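Local coordinates for protein citrinin polyketide synthase (Monascus purpureus, PDB 5MPT) that makes the polyketide precursor of the mycotoxin citrinin as a multidomain non-reducing synthase, represented here by its C-methyltransferase (CMeT) domain, at residues S143-K148 against L160-G165; I296-I301 against T355-G360. One frame throughout, in Å; residues are numbered along the deposited sequence. Where two conformers were deposited one is given.

Overall arrangement
From the N terminus, the chain first reaches contact 1, where helix 136-146 meets helix 159-164. Only 11 residues separate the segments, mostly helix 149-154, so the loop closed is short and helical. Contact 2 closes a longer loop of 53 residues, running from helix 294-304 through strand 309-316 and helix 321-327 to the end of helix 347-356. The two loops are in series, neither nested nor crossed. Their centres are 35 Å apart on opposite sides of the chain's centre: contact 1 joins two helices that come before strand 208-213, the first of the seven-stranded sheet, contact 2 a helix flanking that sheet and the turn leading to its edge strand 361-364. Helix 321-327, inside the second loop, packs against contact 1.

Contact 1: S143-K148 against L160-G165; sequences SLTGSK and LQLIFG
Leu144 swings CG to the far side from its amide N (chi1 -176°), which carries CD2 across to the backbone of Leu162, while Leu162, whose CG lies beside its own N (chi1 -82°), sends CD1 back the other way. The two leucines therefore run alongside each other in antiparallel fashion instead of meeting end to end. Leu144 CD2 rests 3.8 Å from Leu162 CB and 3.7 Å from Leu162 O, a methyl laid on the backbone of helix 159-164. In return, Leu162 CD1 approaches Lys148 CB at 3.7 Å and Leu144 O at 3.9 Å, so it lies against the base of the residue at the N-cap position of the next helix.

Thr145 adds the buried side of the contact. Its methyl CG2 is placed beside the backbone N and touches Ile163 CG1 at 3.8 Å, with Ile163 CD1 slightly farther off; the two side chains pass at a slant. Ile326 of helix 321-327 and Leu330 pack against Ile163, and Ile326 and Leu329 against Thr145, continuing this apolar layer to helix 321-327 and the loop after it. The Ile163 side chain lies about 7 Å from that of the active-site residue Tyr177 (nearest atoms), so the layer lies close to the active site, although Tyr177 itself is not part of the contact.

Lys148 contributes its aliphatic base alone: the chain bends at chi2 and chi4, and NZ turns away to a weak bond with Ser147 OG (3.4 Å). Ser147 OG in turn donates to Ser143 O at 2.8 Å, with a C=O...donor angle of 161°, and the same carbonyl also accepts Ser147 N. Since no hydrogen bond spans the 229 Å² interface, the two segments are joined by van der Waals and hydrophobic contact, while the polar bonds stay within 143-148 and probably help to order it.

Contact 2: I296-I301 against T355-G360; sequences ISTRNI and TSVGYG
Arg299 and Val357 bring the two backbones to a CA-CA distance of 5.4 Å, where the continuous helix 294-304 passes the end of helix 347-356. Gly358 leaves helical angles there with phi 116°, a Schellman motif whose geometry calls for glycine, and the chain turns on to Tyr359. Val357 fits between two side chains: its CG2 meets Thr298 OG1 at 3.5 Å, and in the conformer of Arg299 given here its CG1 lies over one face of the guanidinium, offset toward the rim and 3.4 Å from NH2. In that conformer Arg299 bends at chi3 (-74°), and NE donates to a water at 2.7 Å, which returns a weak bond to Val357 O. Both segments belong to the Rossmann-like methyltransferase fold, and the contact joins helix 294-304 to the turn between helix 347-356 and strand 361-364, beside strand 309-316, whose Leu311 touches both Ile301 and Tyr359. The Tyr359 hydroxyl donates to Thr298 O (2.8 Å), arriving in the carbonyl plane on a lone pair at a C=O...donor angle of 139°. The Ile301 methyl CG2 abuts the same OH, near the ring plane, while His302 meets the ring edge-to-face. Thr298 OG1 itself bonds to Leu294 O within its own helix.

Contact 1: S143-K148 against L160-G165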
ATOM      1  N   SER A 143     -10.239 -13.355   4.303  1.00 24.30           N
ATOM      2  CA  SER A 143     -10.962 -14.266   5.177  1.00 26.31           C
ATOM      3  C   SER A 143     -10.276 -14.481   6.525  1.00 25.92           C
ATOM      4  O   SER A 143     -10.966 -14.760   7.524  1.00 25.63           O
ATOM      5  CB  SER A 143     -11.187 -15.596   4.460  1.00 28.14           C
ATOM      6  OG  SER A 143     -12.272 -15.458   3.567  1.00 29.85           O
ATOM      7  N   LEU A 144      -8.947 -14.331   6.585  1.00 27.72           N
ATOM      8  CA  LEU A 144      -8.212 -14.508   7.837  1.00 28.36           C
ATOM      9  C   LEU A 144      -8.707 -13.540   8.905  1.00 26.56           C
ATOM     10  O   LEU A 144      -9.040 -13.944  10.037  1.00 26.66           O
ATOM     11  CB  LEU A 144      -6.708 -14.327   7.585  1.00 30.07           C
ATOM     12  CG  LEU A 144      -5.744 -14.557   8.762  1.00 34.50           C
ATOM     13  CD1 LEU A 144      -4.305 -14.704   8.268  1.00 34.42           C
ATOM     14  CD2 LEU A 144      -5.759 -13.422   9.754  1.00 38.83           C
ATOM     15  N   THR A 145      -8.800 -12.257   8.566  1.00 24.99           N
ATOM     16  CA  THR A 145      -9.397 -11.328   9.523  1.00 26.48           C
ATOM     17  C   THR A 145     -10.910 -11.344   9.415  1.00 25.56           C
ATOM     18  O   THR A 145     -11.603 -11.243  10.429  1.00 24.74           O
ATOM     19  CB  THR A 145      -8.880  -9.895   9.310  1.00 28.37           C
ATOM     20  OG1 THR A 145      -9.167  -9.474   7.976  1.00 27.71           O
ATOM     21  CG2 THR A 145      -7.377  -9.808   9.537  1.00 29.40           C
ATOM     22  N   GLY A 146     -11.427 -11.491   8.193  1.00 25.29           N
ATOM     23  CA  GLY A 146     -12.864 -11.400   7.960  1.00 23.85           C
ATOM     24  C   GLY A 146     -13.672 -12.424   8.733  1.00 25.20           C
ATOM     25  O   GLY A 146     -14.766 -12.122   9.207  1.00 26.34           O
ATOM     26  N   SER A 147     -13.158 -13.658   8.845  1.00 26.55           N
ATOM     27  CA  SER A 147     -13.840 -14.703   9.598  1.00 27.55           C
ATOM     28  C   SER A 147     -13.814 -14.437  11.091  1.00 27.46           C
ATOM     29  O   SER A 147     -14.577 -15.068  11.823  1.00 26.81           O
ATOM     30  CB  SER A 147     -13.196 -16.060   9.328  1.00 30.27           C
ATOM     31  OG  SER A 147     -11.884 -16.086   9.868  1.00 32.17           O
ATOM     32  N   LYS A 148     -12.942 -13.547  11.564  1.00 25.33           N
ATOM     33  CA  LYS A 148     -12.876 -13.187  12.972  1.00 26.35           C
ATOM     34  C   LYS A 148     -13.277 -11.730  13.183  1.00 25.24           C
ATOM     35  O   LYS A 148     -12.824 -11.081  14.129  1.00 24.59           O
ATOM     36  CB  LYS A 148     -11.475 -13.432  13.540  1.00 30.82           C
ATOM     37  CG  LYS A 148     -10.888 -14.813  13.278  1.00 40.63           C
ATOM     38  CD  LYS A 148     -11.243 -15.851  14.318  1.00 52.39           C
ATOM     39  CE  LYS A 148     -10.509 -17.166  14.033  1.00 61.72           C
ATOM     40  NZ  LYS A 148     -10.850 -17.755  12.689  1.00 65.63           N
ATOM     41  N   LEU A 160      -3.967  -6.950  14.252  1.00 34.93           N
ATOM     42  CA  LEU A 160      -2.521  -7.017  14.079  1.00 34.94           C
ATOM     43  C   LEU A 160      -1.977  -8.364  14.532  1.00 33.76           C
ATOM     44  O   LEU A 160      -1.140  -8.966  13.847  1.00 34.57           O
ATOM     45  CB  LEU A 160      -1.853  -5.885  14.860  1.00 36.08           C
ATOM     46  CG  LEU A 160      -0.368  -5.696  14.563  1.00 37.49           C
ATOM     47  CD1 LEU A 160      -0.197  -5.285  13.139  1.00 38.22           C
ATOM     48  CD2 LEU A 160       0.197  -4.659  15.513  1.00 37.64           C
ATOM     49  N   GLN A 161      -2.470  -8.865  15.669  1.00 35.31           N
ATOM     50  CA  GLN A 161      -2.057 -10.178  16.155  1.00 41.12           C
ATOM     51  C   GLN A 161      -2.464 -11.287  15.180  1.00 41.29           C
ATOM     52  O   GLN A 161      -1.676 -12.199  14.905  1.00 41.06           O
ATOM     53  CB  GLN A 161      -2.648 -10.417  17.551  1.00 49.04           C
ATOM     54  CG  GLN A 161      -2.021 -11.579  18.314  1.00 59.71           C
ATOM     55  CD  GLN A 161      -2.406 -12.940  17.749  1.00 72.39           C
ATOM     56  OE1 GLN A 161      -3.543 -13.150  17.317  1.00 76.86           O
ATOM     57  NE2 GLN A 161      -1.457 -13.870  17.746  1.00 77.64           N
ATOM     58  N   LEU A 162      -3.685 -11.231  14.643  1.00 41.77           N
ATOM     59  CA  LEU A 162      -4.133 -12.294  13.739  1.00 42.19           C
ATOM     60  C   LEU A 162      -3.224 -12.424  12.537  1.00 40.82           C
ATOM     61  O   LEU A 162      -2.902 -13.537  12.098  1.00 41.27           O
ATOM     62  CB  LEU A 162      -5.549 -12.023  13.242  1.00 45.08           C
ATOM     63  CG  LEU A 162      -6.723 -12.401  14.132  1.00 48.77           C
ATOM     64  CD1 LEU A 162      -7.973 -12.150  13.332  1.00 45.98           C
ATOM     65  CD2 LEU A 162      -6.647 -13.850  14.601  1.00 55.18           C
ATOM     66  N   ILE A 163      -2.847 -11.291  11.957  1.00 37.65           N
ATOM     67  CA  ILE A 163      -2.072 -11.293  10.731  1.00 35.55           C
ATOM     68  C   ILE A 163      -0.635 -11.706  11.007  1.00 38.85           C
ATOM     69  O   ILE A 163      -0.073 -12.564  10.324  1.00 42.79           O
ATOM     70  CB  ILE A 163      -2.144  -9.903  10.081  1.00 32.53           C
ATOM     71  CG1 ILE A 163      -3.606  -9.538   9.778  1.00 31.75           C
ATOM     72  CG2 ILE A 163      -1.248  -9.833   8.887  1.00 34.77           C
ATOM     73  CD1 ILE A 163      -3.790  -8.082   9.372  1.00 31.62           C
ATOM     74  N   PHE A 164      -0.011 -11.091  12.006  1.00 38.98           N
ATOM     75  CA  PHE A 164       1.430 -11.208  12.170  1.00 36.11           C
ATOM     76  C   PHE A 164       1.833 -12.156  13.279  1.00 36.79           C
ATOM     77  O   PHE A 164       3.026 -12.442  13.419  1.00 37.94           O
ATOM     78  CB  PHE A 164       2.022  -9.840  12.446  1.00 35.06           C
ATOM     79  CG  PHE A 164       1.830  -8.873  11.321  1.00 36.97           C
ATOM     80  CD1 PHE A 164       2.664  -8.897  10.227  1.00 39.17           C
ATOM     81  CD2 PHE A 164       0.800  -7.947  11.359  1.00 38.87           C
ATOM     82  CE1 PHE A 164       2.493  -8.002   9.187  1.00 40.97           C
ATOM     83  CE2 PHE A 164       0.621  -7.056  10.318  1.00 40.04           C
ATOM     84  CZ  PHE A 164       1.467  -7.082   9.237  1.00 40.32           C
ATOM     85  N   GLY A 165       0.880 -12.625  14.070  1.00 38.48           N
ATOM     86  CA  GLY A 165       1.173 -13.533  15.160  1.00 43.17           C
ATOM     87  C   GLY A 165       1.258 -14.978  14.750  1.00 45.74           C
ATOM     88  O   GLY A 165       1.703 -15.811  15.543  1.00 47.98           O
TER

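Contact 2: I296-I301 against T355-G360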
ATOM      1  N   ILE A 296       5.164  16.897   7.166  1.00 33.42           N
ATOM      2  CA  ILE A 296       6.326  16.609   8.001  0.91 35.70           C
ATOM      3  C   ILE A 296       7.111  15.439   7.426  1.00 31.89           C
ATOM      4  O   ILE A 296       8.342  15.494   7.312  1.00 28.12           O
ATOM      5  CB  ILE A 296       5.879  16.349   9.458  0.91 41.33           C
ATOM      6  CG1 ILE A 296       5.330  17.634  10.064  0.91 41.58           C
ATOM      7  CG2 ILE A 296       7.004  15.761  10.290  0.91 37.42           C
ATOM      8  CD1 ILE A 296       4.711  17.435  11.447  0.91 40.42           C
ATOM      9  N   SER A 297       6.412  14.368   7.029  1.00 25.45           N
ATOM     10  CA  SER A 297       7.122  13.196   6.537  1.00 22.87           C
ATOM     11  C   SER A 297       7.868  13.497   5.235  1.00 22.47           C
ATOM     12  O   SER A 297       9.024  13.098   5.068  1.00 24.37           O
ATOM     13  CB  SER A 297       6.163  12.044   6.332  1.00 23.83           C
ATOM     14  OG  SER A 297       5.664  11.643   7.581  1.00 25.09           O
ATOM     15  N   THR A 298       7.215  14.172   4.287  1.00 21.44           N
ATOM     16  CA  THR A 298       7.855  14.380   3.007  1.00 22.75           C
ATOM     17  C   THR A 298       8.931  15.452   3.125  1.00 24.25           C
ATOM     18  O   THR A 298       9.902  15.428   2.372  1.00 23.84           O
ATOM     19  CB  THR A 298       6.824  14.719   1.909  1.00 22.66           C
ATOM     20  OG1 THR A 298       6.139  15.926   2.237  1.00 25.27           O
ATOM     21  CG2 THR A 298       5.787  13.556   1.674  1.00 23.28           C
ATOM     22  N   ARG A 299       8.790  16.381   4.068  0.60 27.85           N
ATOM     23  CA  ARG A 299       9.862  17.334   4.333  0.60 31.68           C
ATOM     24  C   ARG A 299      11.088  16.621   4.890  0.60 27.51           C
ATOM     25  O   ARG A 299      12.222  16.876   4.460  0.60 27.12           O
ATOM     26  CB  ARG A 299       9.378  18.418   5.296  0.60 37.63           C
ATOM     27  CG  ARG A 299      10.389  19.555   5.486  0.60 45.96           C
ATOM     28  CD  ARG A 299       9.834  20.680   6.332  0.60 52.95           C
ATOM     29  NE  ARG A 299       8.855  21.507   5.622  0.60 55.95           N
ATOM     30  CZ  ARG A 299       7.551  21.555   5.892  0.60 68.25           C
ATOM     31  NH1 ARG A 299       7.021  20.823   6.868  0.60 74.97           N
ATOM     32  NH2 ARG A 299       6.766  22.353   5.179  0.60 66.20           N
ATOM     33  N   ASN A 300      10.879  15.719   5.849  1.00 26.54           N
ATOM     34  CA  ASN A 300      11.977  14.910   6.359  1.00 24.62           C
ATOM     35  C   ASN A 300      12.686  14.183   5.224  1.00 22.11           C
ATOM     36  O   ASN A 300      13.916  14.185   5.136  1.00 23.04           O
ATOM     37  CB  ASN A 300      11.469  13.900   7.386  1.00 26.54           C
ATOM     38  CG  ASN A 300      10.946  14.544   8.655  1.00 29.29           C
ATOM     39  OD1 ASN A 300      11.310  15.667   9.006  1.00 30.51           O
ATOM     40  ND2 ASN A 300      10.113  13.815   9.367  1.00 29.63           N
ATOM     41  N   ILE A 301      11.907  13.530   4.352  1.00 21.86           N
ATOM     42  CA  ILE A 301      12.478  12.823   3.215  1.00 22.80           C
ATOM     43  C   ILE A 301      13.266  13.784   2.341  1.00 22.03           C
ATOM     44  O   ILE A 301      14.373  13.471   1.881  1.00 20.91           O
ATOM     45  CB  ILE A 301      11.347  12.115   2.451  1.00 24.23           C
ATOM     46  CG1 ILE A 301      10.809  10.982   3.346  1.00 25.47           C
ATOM     47  CG2 ILE A 301      11.840  11.708   1.092  1.00 21.14           C
ATOM     48  CD1 ILE A 301       9.520  10.334   2.845  1.00 24.80           C
ATOM     49  N   THR A 355       4.978  19.749  -3.238  1.00 26.59           N
ATOM     50  CA  THR A 355       5.375  21.072  -3.697  1.00 28.54           C
ATOM     51  C   THR A 355       5.549  22.025  -2.520  1.00 29.96           C
ATOM     52  O   THR A 355       6.489  22.831  -2.488  1.00 30.30           O
ATOM     53  CB  THR A 355       4.323  21.600  -4.665  1.00 31.96           C
ATOM     54  OG1 THR A 355       4.268  20.745  -5.808  1.00 35.74           O
ATOM     55  CG2 THR A 355       4.642  23.002  -5.117  1.00 32.93           C
ATOM     56  N   SER A 356       4.652  21.942  -1.540  1.00 32.55           N
ATOM     57  CA  SER A 356       4.672  22.876  -0.426  1.00 33.61           C
ATOM     58  C   SER A 356       5.897  22.711   0.464  1.00 32.12           C
ATOM     59  O   SER A 356       6.258  23.661   1.164  1.00 35.87           O
ATOM     60  CB  SER A 356       3.389  22.716   0.398  1.00 36.00           C
ATOM     61  OG  SER A 356       3.367  21.480   1.095  1.00 37.50           O
ATOM     62  N   VAL A 357       6.549  21.544   0.465  1.00 28.66           N
ATOM     63  CA  VAL A 357       7.713  21.319   1.318  1.00 27.00           C
ATOM     64  C   VAL A 357       9.031  21.427   0.551  1.00 28.40           C
ATOM     65  O   VAL A 357      10.092  21.185   1.131  1.00 27.97           O
ATOM     66  CB  VAL A 357       7.620  19.978   2.060  1.00 26.32           C
ATOM     67  CG1 VAL A 357       6.293  19.913   2.823  1.00 25.86           C
ATOM     68  CG2 VAL A 357       7.772  18.780   1.128  1.00 24.53           C
ATOM     69  N   GLY A 358       8.997  21.774  -0.733  1.00 29.53           N
ATOM     70  CA  GLY A 358      10.224  22.088  -1.454  1.00 30.96           C
ATOM     71  C   GLY A 358      10.575  21.167  -2.598  1.00 26.91           C
ATOM     72  O   GLY A 358      11.629  21.374  -3.212  1.00 27.15           O
ATOM     73  N   TYR A 359       9.793  20.149  -2.942  1.00 23.79           N
ATOM     74  CA  TYR A 359      10.120  19.354  -4.118  1.00 20.60           C
ATOM     75  C   TYR A 359       9.842  20.172  -5.373  1.00 26.22           C
ATOM     76  O   TYR A 359       8.871  20.927  -5.432  1.00 31.71           O
ATOM     77  CB  TYR A 359       9.309  18.063  -4.119  1.00 18.29           C
ATOM     78  CG  TYR A 359       9.657  17.056  -3.026  1.00 17.09           C
ATOM     79  CD1 TYR A 359       9.093  17.144  -1.753  1.00 18.62           C
ATOM     80  CD2 TYR A 359      10.592  16.055  -3.259  1.00 16.13           C
ATOM     81  CE1 TYR A 359       9.414  16.210  -0.759  1.00 17.94           C
ATOM     82  CE2 TYR A 359      10.911  15.132  -2.292  1.00 15.45           C
ATOM     83  CZ  TYR A 359      10.335  15.223  -1.039  1.00 17.98           C
ATOM     84  OH  TYR A 359      10.661  14.301  -0.078  1.00 19.18           O
ATOM     85  N   GLY A 360      10.710  20.041  -6.377  1.00 26.73           N
ATOM     86  CA  GLY A 360      10.670  20.945  -7.514  1.00 31.98           C
ATOM     87  C   GLY A 360       9.928  20.423  -8.724  1.00 35.91           C
ATOM     88  O   GLY A 360       9.563  21.189  -9.622  1.00 42.54           O
TER
HETATM   89  O   HOH W   1       9.796  23.192   3.770  1.00 38.93           O